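Local coordinates for protein sulfotransferase (Mus musculus, PDB 5X2B) that probably transfers a sulfuryl group from the donor PAPS to an acceptor, as relatives of the sulfotransferase family do, and holds adenosine-3'-5'-diphosphate in its nucleotide pocket, at residues Glu50-Ile55 with Ile204-Thr208; Trp153-Leu158 with Leu262-Met267. All blocks are in the same frame, centred on the assembly; numbering follows the deposited sequence.

In the fold
After the antiparallel pair 5-7/12-14 and helix 19-23, the chain lays down strand 35-38, the middle strand of the parallel sheet, and then helix 45-53, whose end forms one half of contact 1. It adds strands 60-62, 83-88 and 105-110 before helix 153-161, the first half of contact 2. Helix 198-208 then returns to 50-55, closing a loop of 148 residues. Helix 253-266 returns to 153-158 and closes one of 103. The segments alternate, so the loops cross. The contacts, centres 31 Å apart, lie on opposite sides of the chain's centre: contact 1 ties helix 198-208 to the end of helix 45-53 beside the nucleotide pocket, and contact 2 ties helix 253-266 to helix 153-161, which precedes edge strand 169-173.

Contact 1. Residues Glu50-Ile55 with Ile204-Thr208; sequences EVIERI and IARST
Arg54 bends at chi2 (-47°) and lays its chain across the flank of helix 198-208, meeting Ile204, Thr208 and Ser207 in turn. Thr208 is turned (chi1 58°) with CG2 anti to its carbonyl carbon, which sends the methyl to the arginine and the hydroxyl back to its own helix. The aliphatic root of Arg54 is met first: its CB lies 3.5 Å from Ile204 CG2, and its CG lies 3.7 Å from Thr208 CG2. Farther out, Ser207 CB sits over the centre of one guanidinium face, 3.7 Å from Arg54 CZ, a broadside contact of a methylene on a flat cation. Val51, three residues before Arg54, adds a looser contact, its CG2 4.5 Å from Thr208 CG2. Thr208 OG1 donates to Ile204 O at 2.7 Å, from above the carbonyl plane, and this bond fixes the rotation of the threonine and hence the aim of its methyl. Phe181 of helix 181-191 touches the side chain of Thr208, a residue of the nucleotide pocket that also contacts the bound adenosine-3'-5'-diphosphate. Glu50, at the start of the segment, has a long, weak ion pair with Arg235. No hydrogen bond or salt bridge joins the two segments. They are therefore joined by van der Waals packing on the carbon chain of an exposed arginine, while the buried threonine hydroxyl is satisfied within its own helix and its methyl serves the interface beside the nucleotide.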
ATOM      1  N   GLU A  50      -0.215  -1.484  10.449  1.00 35.05           N
ATOM      2  CA  GLU A  50      -0.738  -1.726  11.768  1.00 40.69           C
ATOM      3  C   GLU A  50       0.225  -2.671  12.413  1.00 40.25           C
ATOM      4  O   GLU A  50       0.465  -2.653  13.623  1.00 47.73           O
ATOM      5  CB  GLU A  50      -2.103  -2.372  11.694  1.00 37.95           C
ATOM      6  CG  GLU A  50      -2.837  -2.444  13.021  1.00 51.15           C
ATOM      7  CD  GLU A  50      -3.474  -1.120  13.444  1.00 67.56           C
ATOM      8  OE1 GLU A  50      -4.428  -1.158  14.262  1.00 70.56           O
ATOM      9  OE2 GLU A  50      -3.023  -0.049  12.976  1.00 57.27           O
ATOM     10  N   VAL A  51       0.766  -3.518  11.569  1.00 38.96           N
ATOM     11  CA  VAL A  51       1.678  -4.546  11.997  1.00 35.99           C
ATOM     12  C   VAL A  51       2.971  -3.924  12.532  1.00 46.81           C
ATOM     13  O   VAL A  51       3.586  -4.379  13.527  1.00 30.11           O
ATOM     14  CB  VAL A  51       2.030  -5.421  10.792  1.00 39.45           C
ATOM     15  CG1 VAL A  51       3.153  -6.366  11.149  1.00 40.83           C
ATOM     16  CG2 VAL A  51       0.814  -6.162  10.320  1.00 36.23           C
ATOM     17  N   ILE A  52       3.423  -2.907  11.832  1.00 31.83           N
ATOM     18  CA  ILE A  52       4.595  -2.229  12.291  1.00 31.22           C
ATOM     19  C   ILE A  52       4.351  -1.705  13.710  1.00 42.00           C
ATOM     20  O   ILE A  52       5.012  -2.142  14.637  1.00 62.19           O
ATOM     21  CB  ILE A  52       4.939  -1.094  11.347  1.00 20.30           C
ATOM     22  CG1 ILE A  52       5.164  -1.658   9.951  1.00 46.66           C
ATOM     23  CG2 ILE A  52       6.145  -0.392  11.841  1.00 36.81           C
ATOM     24  CD1 ILE A  52       6.176  -2.730   9.919  1.00 48.01           C
ATOM     25  N   GLU A  53       3.375  -0.815  13.900  1.00 53.68           N
ATOM     26  CA  GLU A  53       3.099  -0.205  15.220  1.00 23.09           C
ATOM     27  C   GLU A  53       3.040  -1.231  16.354  1.00 50.43           C
ATOM     28  O   GLU A  53       3.355  -0.918  17.497  1.00 44.64           O
ATOM     29  CB  GLU A  53       1.766   0.511  15.174  1.00 28.27           C
ATOM     30  CG  GLU A  53       1.692   1.573  14.105  1.00 54.65           C
ATOM     31  CD  GLU A  53       0.760   2.757  14.458  1.00 62.94           C
ATOM     32  OE1 GLU A  53       1.204   3.632  15.232  1.00 65.11           O
ATOM     33  OE2 GLU A  53      -0.398   2.837  13.959  1.00 48.35           O
ATOM     34  N   ARG A  54       2.622  -2.453  16.038  1.00 43.81           N
ATOM     35  CA  ARG A  54       2.498  -3.483  17.057  1.00 30.23           C
ATOM     36  C   ARG A  54       3.813  -4.094  17.441  1.00 46.66           C
ATOM     37  O   ARG A  54       3.884  -4.836  18.402  1.00 51.49           O
ATOM     38  CB  ARG A  54       1.598  -4.601  16.575  1.00 48.42           C
ATOM     39  CG  ARG A  54       0.187  -4.214  16.434  1.00 47.28           C
ATOM     40  CD  ARG A  54      -0.231  -3.495  17.648  1.00 42.19           C
ATOM     41  NE  ARG A  54      -1.677  -3.448  17.722  1.00 69.28           N
ATOM     42  CZ  ARG A  54      -2.381  -3.489  18.847  1.00 72.40           C
ATOM     43  NH1 ARG A  54      -1.781  -3.573  20.019  1.00 60.31           N
ATOM     44  NH2 ARG A  54      -3.699  -3.435  18.790  1.00 65.20           N
ATOM     45  N   ILE A  55       4.852  -3.829  16.671  1.00 40.65           N
ATOM     46  CA  ILE A  55       6.204  -4.162  17.114  1.00 42.83           C
ATOM     47  C   ILE A  55       6.607  -3.331  18.359  1.00 49.92           C
ATOM     48  O   ILE A  55       6.535  -2.098  18.342  1.00 70.60           O
ATOM     49  CB  ILE A  55       7.227  -3.920  15.983  1.00 34.72           C
ATOM     50  CG1 ILE A  55       6.844  -4.722  14.746  1.00 35.46           C
ATOM     51  CG2 ILE A  55       8.603  -4.331  16.409  1.00 32.47           C
ATOM     52  CD1 ILE A  55       8.015  -4.998  13.765  1.00 33.71           C
ATOM     53  N   ILE A 204       1.169 -10.258  18.355  1.00 37.57           N
ATOM     54  CA  ILE A 204       0.904  -9.308  17.311  1.00 40.70           C
ATOM     55  C   ILE A 204      -0.112  -9.909  16.412  1.00 40.99           C
ATOM     56  O   ILE A 204      -0.992  -9.241  15.889  1.00 40.08           O
ATOM     57  CB  ILE A 204       2.087  -9.148  16.430  1.00 54.72           C
ATOM     58  CG1 ILE A 204       3.348  -9.091  17.269  1.00 47.62           C
ATOM     59  CG2 ILE A 204       1.905  -7.903  15.577  1.00 35.43           C
ATOM     60  CD1 ILE A 204       3.890  -7.750  17.325  1.00 45.98           C
ATOM     61  N   ALA A 205       0.080 -11.196  16.180  1.00 53.27           N
ATOM     62  CA  ALA A 205      -0.824 -11.961  15.347  1.00 54.56           C
ATOM     63  C   ALA A 205      -2.231 -11.796  15.926  1.00 59.83           C
ATOM     64  O   ALA A 205      -3.142 -11.329  15.247  1.00 53.87           O
ATOM     65  CB  ALA A 205      -0.394 -13.404  15.337  1.00 41.15           C
ATOM     66  N   ARG A 206      -2.374 -12.161  17.197  1.00 57.77           N
ATOM     67  CA  ARG A 206      -3.592 -11.893  17.965  1.00 52.42           C
ATOM     68  C   ARG A 206      -4.077 -10.442  17.688  1.00 45.48           C
ATOM     69  O   ARG A 206      -5.126 -10.237  17.084  1.00 41.78           O
ATOM     70  CB  ARG A 206      -3.295 -12.181  19.461  1.00 62.82           C
ATOM     71  CG  ARG A 206      -4.507 -12.268  20.432  1.00 65.18           C
ATOM     72  CD  ARG A 206      -4.155 -12.860  21.849  1.00 65.56           C
ATOM     73  NE  ARG A 206      -5.339 -13.219  22.665  1.00 57.76           N
ATOM     74  CZ  ARG A 206      -5.303 -13.638  23.936  1.00 45.38           C
ATOM     75  NH1 ARG A 206      -4.148 -13.767  24.581  1.00 44.56           N
ATOM     76  NH2 ARG A 206      -6.423 -13.925  24.575  1.00 42.87           N
ATOM     77  N   SER A 207      -3.292  -9.439  18.052  1.00 57.09           N
ATOM     78  CA  SER A 207      -3.745  -8.058  17.927  1.00 33.02           C
ATOM     79  C   SER A 207      -4.107  -7.607  16.496  1.00 62.16           C
ATOM     80  O   SER A 207      -4.888  -6.660  16.302  1.00 53.30           O
ATOM     81  CB  SER A 207      -2.666  -7.172  18.497  1.00 44.41           C
ATOM     82  OG  SER A 207      -1.418  -7.856  18.412  1.00 53.79           O
ATOM     83  N   THR A 208      -3.581  -8.269  15.473  1.00 47.29           N
ATOM     84  CA  THR A 208      -3.725  -7.698  14.134  1.00 41.07           C
ATOM     85  C   THR A 208      -4.700  -8.419  13.210  1.00 55.77           C
ATOM     86  O   THR A 208      -4.853  -8.025  12.061  1.00 71.68           O
ATOM     87  CB  THR A 208      -2.359  -7.583  13.404  1.00 42.11           C
ATOM     88  OG1 THR A 208      -1.737  -8.872  13.321  1.00 53.41           O
ATOM     89  CG2 THR A 208      -1.461  -6.642  14.140  1.00 33.74           C
TER

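Contact 2. Residues Trp153-Leu158 with Leu262-Met267; sequences WFDHVL and LFTEKM
Phe154 is the main bump, its ring pushed into the hollow that Leu262, Phe263 and Lys266 of helix 253-266 make with Met267 just beyond its end. With CG anti to the carbonyl carbon (chi1 -58°), the ring reaches across so that its CE1 comes 3.6 Å from Phe263 CA and 3.7 Å from Phe263 CD1. One face is roofed by Lys266 CG and Leu262 CD2; the opposite face carries Trp153 CE3 near its rim, so the phenyl is sandwiched between the two helices' side chains. Met267 CG fills in at the ring edge, 3.9 Å from Phe154 CD1. The bent methionine chain then sets its sulfur beside the Phe154 edge, a Met-aromatic contact, with a second, oblique one to Trp153. Leu158 closes the pocket one turn further along its helix, its CD2 4.2 Å from Met267 SD. On the far side of the phenyl, Trp153 CZ3 meets Phe263 CE1 at 4.1 Å. Lys266 bends at chi2 and chi3, passing CE close to Phe154 CB before NZ bonds Asp155 OD1 at 2.9 Å. The ammonium comes to the syn side of the carboxylate, 17° out of its plane, and this salt bridge marks the solvent-facing border of an otherwise apolar interface. Trp153 also meets Tyr40 edge-to-face and touches Pro113, Phe143 and Leu276, which joins the contact to helices 113-126, 136-145 and 271-281. The short helix axes run 11.1 Å apart at -30°, a wide spacing bridged by large side chains. This is helix-on-helix packing in the alpha/beta sulfotransferase fold, where helices surround a parallel sheet of strand order 2-3-1-4-5.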
ATOM      1  N   TRP A 153      -1.903  -0.383 -11.998  1.00 29.29           N
ATOM      2  CA  TRP A 153      -1.341  -1.352 -11.145  1.00 25.63           C
ATOM      3  C   TRP A 153      -0.002  -1.707 -11.748  1.00 33.75           C
ATOM      4  O   TRP A 153       1.052  -1.475 -11.170  1.00 44.71           O
ATOM      5  CB  TRP A 153      -2.208  -2.558 -11.170  1.00 19.30           C
ATOM      6  CG  TRP A 153      -1.786  -3.530 -10.218  1.00 21.90           C
ATOM      7  CD1 TRP A 153      -1.973  -3.466  -8.898  1.00 21.97           C
ATOM      8  CD2 TRP A 153      -1.098  -4.771 -10.483  1.00 21.26           C
ATOM      9  NE1 TRP A 153      -1.443  -4.581  -8.295  1.00 42.40           N
ATOM     10  CE2 TRP A 153      -0.907  -5.410  -9.255  1.00 26.74           C
ATOM     11  CE3 TRP A 153      -0.621  -5.400 -11.643  1.00 25.61           C
ATOM     12  CZ2 TRP A 153      -0.263  -6.643  -9.130  1.00 31.43           C
ATOM     13  CZ3 TRP A 153       0.021  -6.629 -11.525  1.00 21.26           C
ATOM     14  CH2 TRP A 153       0.192  -7.234 -10.285  1.00 26.12           C
ATOM     15  N   PHE A 154      -0.053  -2.237 -12.955  1.00 30.37           N
ATOM     16  CA  PHE A 154       1.097  -2.958 -13.472  1.00 27.49           C
ATOM     17  C   PHE A 154       2.344  -2.118 -13.379  1.00 20.96           C
ATOM     18  O   PHE A 154       3.365  -2.595 -12.975  1.00 43.09           O
ATOM     19  CB  PHE A 154       0.861  -3.426 -14.909  1.00 37.80           C
ATOM     20  CG  PHE A 154      -0.363  -4.311 -15.074  1.00 23.92           C
ATOM     21  CD1 PHE A 154      -0.258  -5.690 -15.038  1.00 26.78           C
ATOM     22  CD2 PHE A 154      -1.620  -3.745 -15.269  1.00 38.16           C
ATOM     23  CE1 PHE A 154      -1.370  -6.497 -15.214  1.00 37.92           C
ATOM     24  CE2 PHE A 154      -2.725  -4.528 -15.419  1.00 30.15           C
ATOM     25  CZ  PHE A 154      -2.613  -5.911 -15.398  1.00 49.32           C
ATOM     26  N   ASP A 155       2.253  -0.864 -13.742  1.00 18.88           N
ATOM     27  CA  ASP A 155       3.366   0.008 -13.628  1.00 23.44           C
ATOM     28  C   ASP A 155       3.881   0.116 -12.216  1.00 39.16           C
ATOM     29  O   ASP A 155       5.086   0.097 -11.997  1.00 46.89           O
ATOM     30  CB  ASP A 155       2.948   1.372 -14.093  1.00 37.02           C
ATOM     31  CG  ASP A 155       2.658   1.387 -15.554  1.00 43.58           C
ATOM     32  OD1 ASP A 155       2.914   0.311 -16.152  1.00 26.31           O
ATOM     33  OD2 ASP A 155       2.228   2.441 -16.119  1.00 37.65           O
ATOM     34  N   HIS A 156       2.987   0.228 -11.248  1.00 27.22           N
ATOM     35  CA  HIS A 156       3.430   0.392  -9.882  1.00 27.21           C
ATOM     36  C   HIS A 156       4.385  -0.711  -9.521  1.00 26.01           C
ATOM     37  O   HIS A 156       5.511  -0.546  -9.043  1.00 29.18           O
ATOM     38  CB  HIS A 156       2.241   0.317  -8.945  1.00 19.11           C
ATOM     39  CG  HIS A 156       2.514   0.975  -7.627  1.00 25.14           C
ATOM     40  ND1 HIS A 156       2.881   0.264  -6.519  1.00 46.83           N
ATOM     41  CD2 HIS A 156       2.544   2.278  -7.291  1.00 29.31           C
ATOM     42  CE1 HIS A 156       3.095   1.114  -5.512  1.00 32.06           C
ATOM     43  NE2 HIS A 156       2.890   2.344  -5.954  1.00 32.85           N
ATOM     44  N   VAL A 157       3.880  -1.872  -9.752  1.00 15.50           N
ATOM     45  CA  VAL A 157       4.519  -3.039  -9.279  1.00 18.41           C
ATOM     46  C   VAL A 157       5.872  -3.158  -9.942  1.00 32.14           C
ATOM     47  O   VAL A 157       6.893  -3.513  -9.314  1.00 34.91           O
ATOM     48  CB  VAL A 157       3.624  -4.200  -9.697  1.00 33.49           C
ATOM     49  CG1 VAL A 157       4.211  -5.516  -9.310  1.00 25.27           C
ATOM     50  CG2 VAL A 157       2.280  -4.054  -9.068  1.00 25.14           C
ATOM     51  N   LEU A 158       5.887  -2.864 -11.233  1.00 25.65           N
ATOM     52  CA  LEU A 158       7.061  -3.151 -12.051  1.00 28.76           C
ATOM     53  C   LEU A 158       8.212  -2.280 -11.683  1.00 31.27           C
ATOM     54  O   LEU A 158       9.314  -2.725 -11.389  1.00 30.28           O
ATOM     55  CB  LEU A 158       6.739  -2.969 -13.524  1.00 28.65           C
ATOM     56  CG  LEU A 158       5.958  -4.160 -14.120  1.00 37.26           C
ATOM     57  CD1 LEU A 158       5.505  -3.905 -15.597  1.00 31.42           C
ATOM     58  CD2 LEU A 158       6.728  -5.475 -14.051  1.00 24.92           C
ATOM     59  N   LEU A 262      -3.751  -9.042 -20.813  1.00 46.99           N
ATOM     60  CA  LEU A 262      -2.980  -7.860 -20.483  1.00 46.43           C
ATOM     61  C   LEU A 262      -1.994  -8.219 -19.392  1.00 45.95           C
ATOM     62  O   LEU A 262      -0.855  -7.754 -19.377  1.00 37.99           O
ATOM     63  CB  LEU A 262      -3.863  -6.735 -19.966  1.00 51.86           C
ATOM     64  CG  LEU A 262      -3.351  -5.307 -20.217  1.00 51.12           C
ATOM     65  CD1 LEU A 262      -4.228  -4.285 -19.514  1.00 49.72           C
ATOM     66  CD2 LEU A 262      -1.923  -5.087 -19.764  1.00 41.45           C
ATOM     67  N   PHE A 263      -2.452  -9.019 -18.447  1.00 30.30           N
ATOM     68  CA  PHE A 263      -1.590  -9.356 -17.364  1.00 41.06           C
ATOM     69  C   PHE A 263      -0.368 -10.062 -17.888  1.00 30.11           C
ATOM     70  O   PHE A 263       0.772  -9.751 -17.567  1.00 37.06           O
ATOM     71  CB  PHE A 263      -2.234 -10.308 -16.404  1.00 28.42           C
ATOM     72  CG  PHE A 263      -1.297 -10.713 -15.337  1.00 44.93           C
ATOM     73  CD1 PHE A 263      -1.247 -10.007 -14.140  1.00 32.21           C
ATOM     74  CD2 PHE A 263      -0.378 -11.735 -15.566  1.00 30.53           C
ATOM     75  CE1 PHE A 263      -0.349 -10.370 -13.163  1.00 24.71           C
ATOM     76  CE2 PHE A 263       0.524 -12.108 -14.595  1.00 38.03           C
ATOM     77  CZ  PHE A 263       0.543 -11.431 -13.390  1.00 40.65           C
ATOM     78  N   THR A 264      -0.640 -11.074 -18.666  1.00 41.11           N
ATOM     79  CA  THR A 264       0.400 -11.855 -19.260  1.00 53.21           C
ATOM     80  C   THR A 264       1.241 -11.023 -20.219  1.00 36.38           C
ATOM     81  O   THR A 264       2.402 -11.325 -20.446  1.00 40.17           O
ATOM     82  CB  THR A 264      -0.213 -12.960 -20.047  1.00 51.78           C
ATOM     83  OG1 THR A 264      -0.884 -13.858 -19.144  1.00 54.69           O
ATOM     84  CG2 THR A 264       0.864 -13.661 -20.828  1.00 53.30           C
ATOM     85  N   GLU A 265       0.642  -9.987 -20.784  1.00 38.82           N
ATOM     86  CA  GLU A 265       1.363  -9.061 -21.650  1.00 35.14           C
ATOM     87  C   GLU A 265       2.248  -8.136 -20.839  1.00 56.04           C
ATOM     88  O   GLU A 265       3.387  -7.871 -21.207  1.00 56.79           O
ATOM     89  CB  GLU A 265       0.379  -8.235 -22.448  1.00 35.32           C
ATOM     90  CG  GLU A 265       0.940  -7.002 -23.100  1.00 45.39           C
ATOM     91  CD  GLU A 265      -0.163  -6.166 -23.725  1.00 67.15           C
ATOM     92  OE1 GLU A 265      -0.546  -6.479 -24.868  1.00 85.29           O
ATOM     93  OE2 GLU A 265      -0.672  -5.221 -23.077  1.00 60.20           O
ATOM     94  N   LYS A 266       1.745  -7.616 -19.733  1.00 40.50           N
ATOM     95  CA  LYS A 266       2.578  -6.735 -18.972  1.00 34.05           C
ATOM     96  C   LYS A 266       3.515  -7.538 -18.056  1.00 41.69           C
ATOM     97  O   LYS A 266       4.688  -7.235 -17.980  1.00 45.23           O
ATOM     98  CB  LYS A 266       1.740  -5.703 -18.205  1.00 42.53           C
ATOM     99  CG  LYS A 266       1.038  -4.682 -19.081  1.00 30.70           C
ATOM    100  CD  LYS A 266       1.829  -3.364 -19.304  1.00 34.09           C
ATOM    101  CE  LYS A 266       1.230  -2.166 -18.509  1.00 41.25           C
ATOM    102  NZ  LYS A 266       2.001  -0.838 -18.655  1.00 47.75           N
ATOM    103  N   MET A 267       3.024  -8.566 -17.380  1.00 47.97           N
ATOM    104  CA  MET A 267       3.831  -9.212 -16.330  1.00 35.48           C
ATOM    105  C   MET A 267       4.670 -10.305 -16.885  1.00 43.91           C
ATOM    106  O   MET A 267       4.848 -11.333 -16.223  1.00 46.69           O
ATOM    107  CB  MET A 267       2.921  -9.820 -15.277  1.00 27.11           C
ATOM    108  CG  MET A 267       2.018  -8.809 -14.725  1.00 19.98           C
ATOM    109  SD  MET A 267       3.105  -7.526 -14.212  1.00 44.09           S
ATOM    110  CE  MET A 267       3.916  -8.418 -12.920  1.00 36.06           C
TER